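Local coordinates for protein NADH kinase POS5, mitochondrial (PDB 3AFO) that phosphorylates NADH, and about half as readily NAD(+), at the expense of ATP, making it a key source of the cellular reductant NADPH, at residues 57-60 / 61-65; 64-67 / 68-72. All coordinates share one frame; numbering follows the deposited sequence.

Interaction 1. Residues 57-60 / 61-65; sequences EAMV and EFITH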
loop_
_atom_site.group_PDB
_atom_site.type_symbol
_atom_site.label_atom_id
_atom_site.label_comp_id
_atom_site.label_asym_id
_atom_site.label_seq_id
_atom_site.Cartn_x
_atom_site.Cartn_y
_atom_site.Cartn_z
ATOM N N GLU A 57 32.555 25.538 9.007
ATOM C CA GLU A 57 33.008 26.573 8.083
ATOM C C GLU A 57 31.926 27.601 7.801
ATOM O O GLU A 57 32.198 28.806 7.789
ATOM C CB GLU A 57 33.496 25.949 6.774
ATOM C CG GLU A 57 34.887 25.302 6.889
ATOM C CD GLU A 57 35.206 24.365 5.733
ATOM O OE1 GLU A 57 34.693 24.589 4.611
ATOM O OE2 GLU A 57 35.968 23.396 5.951
ATOM N N ALA A 58 30.703 27.120 7.574
ATOM C CA ALA A 58 29.558 27.992 7.310
ATOM C C ALA A 58 29.225 28.864 8.517
ATOM O O ALA A 58 28.898 30.042 8.353
ATOM C CB ALA A 58 28.339 27.174 6.899
ATOM N N MET A 59 29.310 28.291 9.717
ATOM C CA MET A 59 29.032 29.044 10.942
ATOM C C MET A 59 30.005 30.223 11.100
ATOM O O MET A 59 29.588 31.354 11.348
ATOM C CB MET A 59 29.101 28.136 12.164
ATOM C CG MET A 59 28.802 28.851 13.472
ATOM S SD MET A 59 28.873 27.744 14.871
ATOM C CE MET A 59 27.131 27.310 14.948
ATOM N N VAL A 60 31.293 29.947 10.938
ATOM C CA VAL A 60 32.318 30.986 11.026
ATOM C C VAL A 60 32.082 32.067 9.972
ATOM O O VAL A 60 32.141 33.265 10.273
ATOM C CB VAL A 60 33.737 30.371 10.932
ATOM C CG1 VAL A 60 34.821 31.451 10.855
ATOM C CG2 VAL A 60 33.976 29.471 12.123
ATOM N N GLU A 61 31.777 31.644 8.746
ATOM C CA GLU A 61 31.509 32.566 7.644
ATOM C C GLU A 61 30.239 33.394 7.881
ATOM O O GLU A 61 30.183 34.587 7.542
ATOM C CB GLU A 61 31.426 31.782 6.329
ATOM C CG GLU A 61 31.303 32.623 5.071
ATOM C CD GLU A 61 31.138 31.775 3.804
ATOM O OE1 GLU A 61 31.505 30.579 3.815
ATOM O OE2 GLU A 61 30.637 32.310 2.792
ATOM N N PHE A 62 29.218 32.773 8.467
ATOM C CA PHE A 62 27.981 33.485 8.723
ATOM C C PHE A 62 28.161 34.536 9.823
ATOM O O PHE A 62 27.736 35.676 9.671
ATOM C CB PHE A 62 26.852 32.511 9.079
ATOM C CG PHE A 62 25.510 33.160 9.177
ATOM C CD1 PHE A 62 24.946 33.783 8.073
ATOM C CD2 PHE A 62 24.800 33.135 10.370
ATOM C CE1 PHE A 62 23.675 34.395 8.156
ATOM C CE2 PHE A 62 23.541 33.737 10.459
ATOM C CZ PHE A 62 22.985 34.371 9.350
ATOM N N ILE A 63 28.802 34.134 10.915
ATOM C CA ILE A 63 29.084 35.003 12.057
ATOM C C ILE A 63 29.980 36.186 11.664
ATOM O O ILE A 63 29.760 37.316 12.119
ATOM C CB ILE A 63 29.727 34.196 13.205
ATOM C CG1 ILE A 63 28.716 33.187 13.766
ATOM C CG2 ILE A 63 30.248 35.129 14.314
ATOM C CD1 ILE A 63 29.294 32.179 14.737
ATOM N N THR A 64 30.981 35.911 10.826
ATOM C CA THR A 64 31.850 36.948 10.247
ATOM C C THR A 64 31.008 37.986 9.491
ATOM O O THR A 64 31.141 39.195 9.726
ATOM C CB THR A 64 32.976 36.320 9.369
ATOM O OG1 THR A 64 33.822 35.514 10.196
ATOM C CG2 THR A 64 33.849 37.387 8.676
ATOM N N HIS A 65 30.108 37.512 8.630
ATOM C CA HIS A 65 29.185 38.391 7.924
ATOM C C HIS A 65 28.310 39.250 8.855
ATOM O O HIS A 65 28.151 40.446 8.621
ATOM C CB HIS A 65 28.309 37.591 6.952
ATOM C CG HIS A 65 27.214 38.397 6.329
ATOM N ND1 HIS A 65 27.459 39.454 5.478
ATOM C CD2 HIS A 65 25.866 38.293 6.422
ATOM C CE1 HIS A 65 26.309 39.971 5.081
ATOM N NE2 HIS A 65 25.329 39.281 5.636
#

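Interaction 2. Residues 64-67 / 68-72; sequences THLH and ESYPE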
loop_
_atom_site.group_PDB
_atom_site.type_symbol
_atom_site.label_atom_id
_atom_site.label_comp_id
_atom_site.label_asym_id
_atom_site.label_seq_id
_atom_site.Cartn_x
_atom_site.Cartn_y
_atom_site.Cartn_z
ATOM N N THR A 64 30.981 35.911 10.826
ATOM C CA THR A 64 31.850 36.948 10.247
ATOM C C THR A 64 31.008 37.986 9.491
ATOM O O THR A 64 31.141 39.195 9.726
ATOM C CB THR A 64 32.976 36.320 9.369
ATOM O OG1 THR A 64 33.822 35.514 10.196
ATOM C CG2 THR A 64 33.849 37.387 8.676
ATOM N N HIS A 65 30.108 37.512 8.630
ATOM C CA HIS A 65 29.185 38.391 7.924
ATOM C C HIS A 65 28.310 39.250 8.855
ATOM O O HIS A 65 28.151 40.446 8.621
ATOM C CB HIS A 65 28.309 37.591 6.952
ATOM C CG HIS A 65 27.214 38.397 6.329
ATOM N ND1 HIS A 65 27.459 39.454 5.478
ATOM C CD2 HIS A 65 25.866 38.293 6.422
ATOM C CE1 HIS A 65 26.309 39.971 5.081
ATOM N NE2 HIS A 65 25.329 39.281 5.636
ATOM N N LEU A 66 27.736 38.645 9.890
ATOM C CA LEU A 66 26.907 39.390 10.840
ATOM C C LEU A 66 27.718 40.484 11.545
ATOM O O LEU A 66 27.271 41.628 11.667
ATOM C CB LEU A 66 26.274 38.446 11.872
ATOM C CG LEU A 66 25.347 37.357 11.305
ATOM C CD1 LEU A 66 24.832 36.455 12.408
ATOM C CD2 LEU A 66 24.196 37.993 10.512
ATOM N N HIS A 67 28.918 40.115 11.985
ATOM C CA HIS A 67 29.798 41.035 12.696
ATOM C C HIS A 67 30.312 42.151 11.806
ATOM O O HIS A 67 30.528 43.262 12.276
ATOM C CB HIS A 67 30.963 40.292 13.329
ATOM C CG HIS A 67 30.587 39.511 14.546
ATOM N ND1 HIS A 67 31.436 38.603 15.133
ATOM C CD2 HIS A 67 29.450 39.496 15.283
ATOM C CE1 HIS A 67 30.848 38.070 16.189
ATOM N NE2 HIS A 67 29.639 38.592 16.299
ATOM N N GLU A 68 30.517 41.850 10.531
ATOM C CA GLU A 68 30.914 42.868 9.564
ATOM C C GLU A 68 29.758 43.807 9.205
ATOM O O GLU A 68 29.946 45.014 9.151
ATOM C CB GLU A 68 31.489 42.233 8.295
ATOM C CG GLU A 68 32.935 41.747 8.428
ATOM C CD GLU A 68 33.424 40.962 7.210
ATOM O OE1 GLU A 68 32.706 40.904 6.187
ATOM O OE2 GLU A 68 34.539 40.396 7.279
ATOM N N SER A 69 28.562 43.256 8.985
ATOM C CA SER A 69 27.486 44.025 8.339
ATOM C C SER A 69 26.376 44.535 9.247
ATOM O O SER A 69 25.673 45.476 8.879
ATOM C CB SER A 69 26.865 43.225 7.195
ATOM O OG SER A 69 27.712 43.228 6.069
ATOM N N TYR A 70 26.199 43.894 10.400
ATOM C CA TYR A 70 25.142 44.240 11.346
ATOM C C TYR A 70 25.704 44.430 12.763
ATOM O O TYR A 70 25.626 43.518 13.580
ATOM C CB TYR A 70 24.052 43.153 11.350
ATOM C CG TYR A 70 23.472 42.898 9.988
ATOM C CD1 TYR A 70 22.406 43.664 9.510
ATOM C CD2 TYR A 70 24.000 41.908 9.161
ATOM C CE1 TYR A 70 21.884 43.450 8.252
ATOM C CE2 TYR A 70 23.483 41.682 7.894
ATOM C CZ TYR A 70 22.426 42.455 7.448
ATOM O OH TYR A 70 21.907 42.234 6.195
ATOM N N PRO A 71 26.268 45.623 13.062
ATOM C CA PRO A 71 26.821 45.877 14.402
ATOM C C PRO A 71 25.842 45.619 15.549
ATOM O O PRO A 71 26.259 45.175 16.611
ATOM C CB PRO A 71 27.213 47.365 14.371
ATOM C CG PRO A 71 26.892 47.873 13.014
ATOM C CD PRO A 71 26.588 46.710 12.118
ATOM N N GLU A 72 24.555 45.881 15.332
ATOM C CA GLU A 72 23.536 45.675 16.374
ATOM C C GLU A 72 23.295 44.194 16.739
ATOM O O GLU A 72 22.696 43.890 17.782
ATOM C CB GLU A 72 22.217 46.361 15.974
ATOM C CG GLU A 72 21.359 45.602 14.931
ATOM C CD GLU A 72 21.742 45.887 13.475
ATOM O OE1 GLU A 72 22.911 46.242 13.187
ATOM O OE2 GLU A 72 20.853 45.748 12.609
HETATM O O HOH W 1 22.897 40.115 5.061
HETATM O O HOH W 2 29.603 41.108 5.527
#

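Interaction 1. Residues 57-60 / 61-65
Thr-64 grips the carbonyl of Val-60, one helical turn back, twice: Val-60 O accepts the backbone N-H of Thr-64 at 2.9 Å and also Thr-64 OG1 at 2.8 Å. The two donors approach from opposite faces of the carbonyl plane, the hydroxyl standing well above it. Thr-64 can do this because its chi1 of -63° sets OG1 beside its own backbone N, facing back down the helix. An alanine here would remove the hydroxyl and would probably leave Val-60 O with the backbone N-H as its one donor within this turn.

The other backbone bonds repeat the i to i+4 pattern of an alpha helix. Glu-61, Phe-62 and Ile-63 donate to Glu-57, Ala-58 and Met-59, the straightest being Ile-63 N to Met-59 O at 170°.

Apolar contact follows the same spacing. Met-59 and Ile-63 run alongside each other in the same direction, and Met-59 CG comes 3.6 Å from Ile-63 CD1. Met-59, an unbranched thioether chain, and Ile-63, branched at CB, are both apolar and fill the core side of the helix.

Those two, with Phe-62, rest on Ile-46 of strand 43-48, and Met-59 and Ile-63 also meet Ile-85 of helix 79-86. Small Ala-58 fits closely against Leu-147 and Phe-158, while Glu-61, on the exposed side, touches His-161 of helix 161-169.

Interaction 2. Residues 64-67 / 68-72
His-65 and Tyr-70 are joined through a water at the C-terminal end of helix 53-69, the helix of a beta-alpha-beta unit: the water lies 2.6 Å from both His-65 NE2 and Tyr-70 OH, in the plane of each ring. A second water bridges His-65 ND1 (2.7 Å) and Ser-69 OG (2.9 Å) and donates a longer bond to Glu-68 OE1, so the ring's rotation is probably fixed. Histidine suits the place because each ring nitrogen can meet a water, and the short serine hydroxyl reaches the same water as ND1.

Backbone bonds from Glu-68, Ser-69 and Tyr-70 to Thr-64, His-65 and Leu-66 close the final turn. Tyr-70 is the first residue to leave helical geometry.

Tyr-70 CG lies opposite its carbonyl carbon (chi1 -56°), which turns the ring back toward His-65. The rings form an offset edge-to-face pair, planes at 83°, with the Tyr-70 edge toward the His-65 face. Leu-66 CD2 lies 4.1 Å from Tyr-70 CD2, and both side chains meet Phe-165 of helix 161-169. His-67 ND1 forms a hydrogen bond with His-101 ND1. Alongside Thr-64, Glu-68 OE2 comes 3.4 Å from the methyl Thr-64 CG2.

In the fold
Both contacts belong to helix 53-69, which connects strands 43-48 and 74-76 in the ATP-NAD kinase N-terminal domain, and they overlap at Thr-64 and His-65, their centres about 10 Å apart. Interaction 1 is partly buried: half of its touching residues are buried, and its apolar side chains press on strand 43-48 and helix 79-86. Interaction 2, farther from the chain centre, is a surface contact in which water and polar groups do much of the work and Leu-66 is the one buried side chain. The chemistry thus passes from hydrophobic packing mid-helix to solvated, aromatic and polar links where the helix ends. Helix 161-169 borders both.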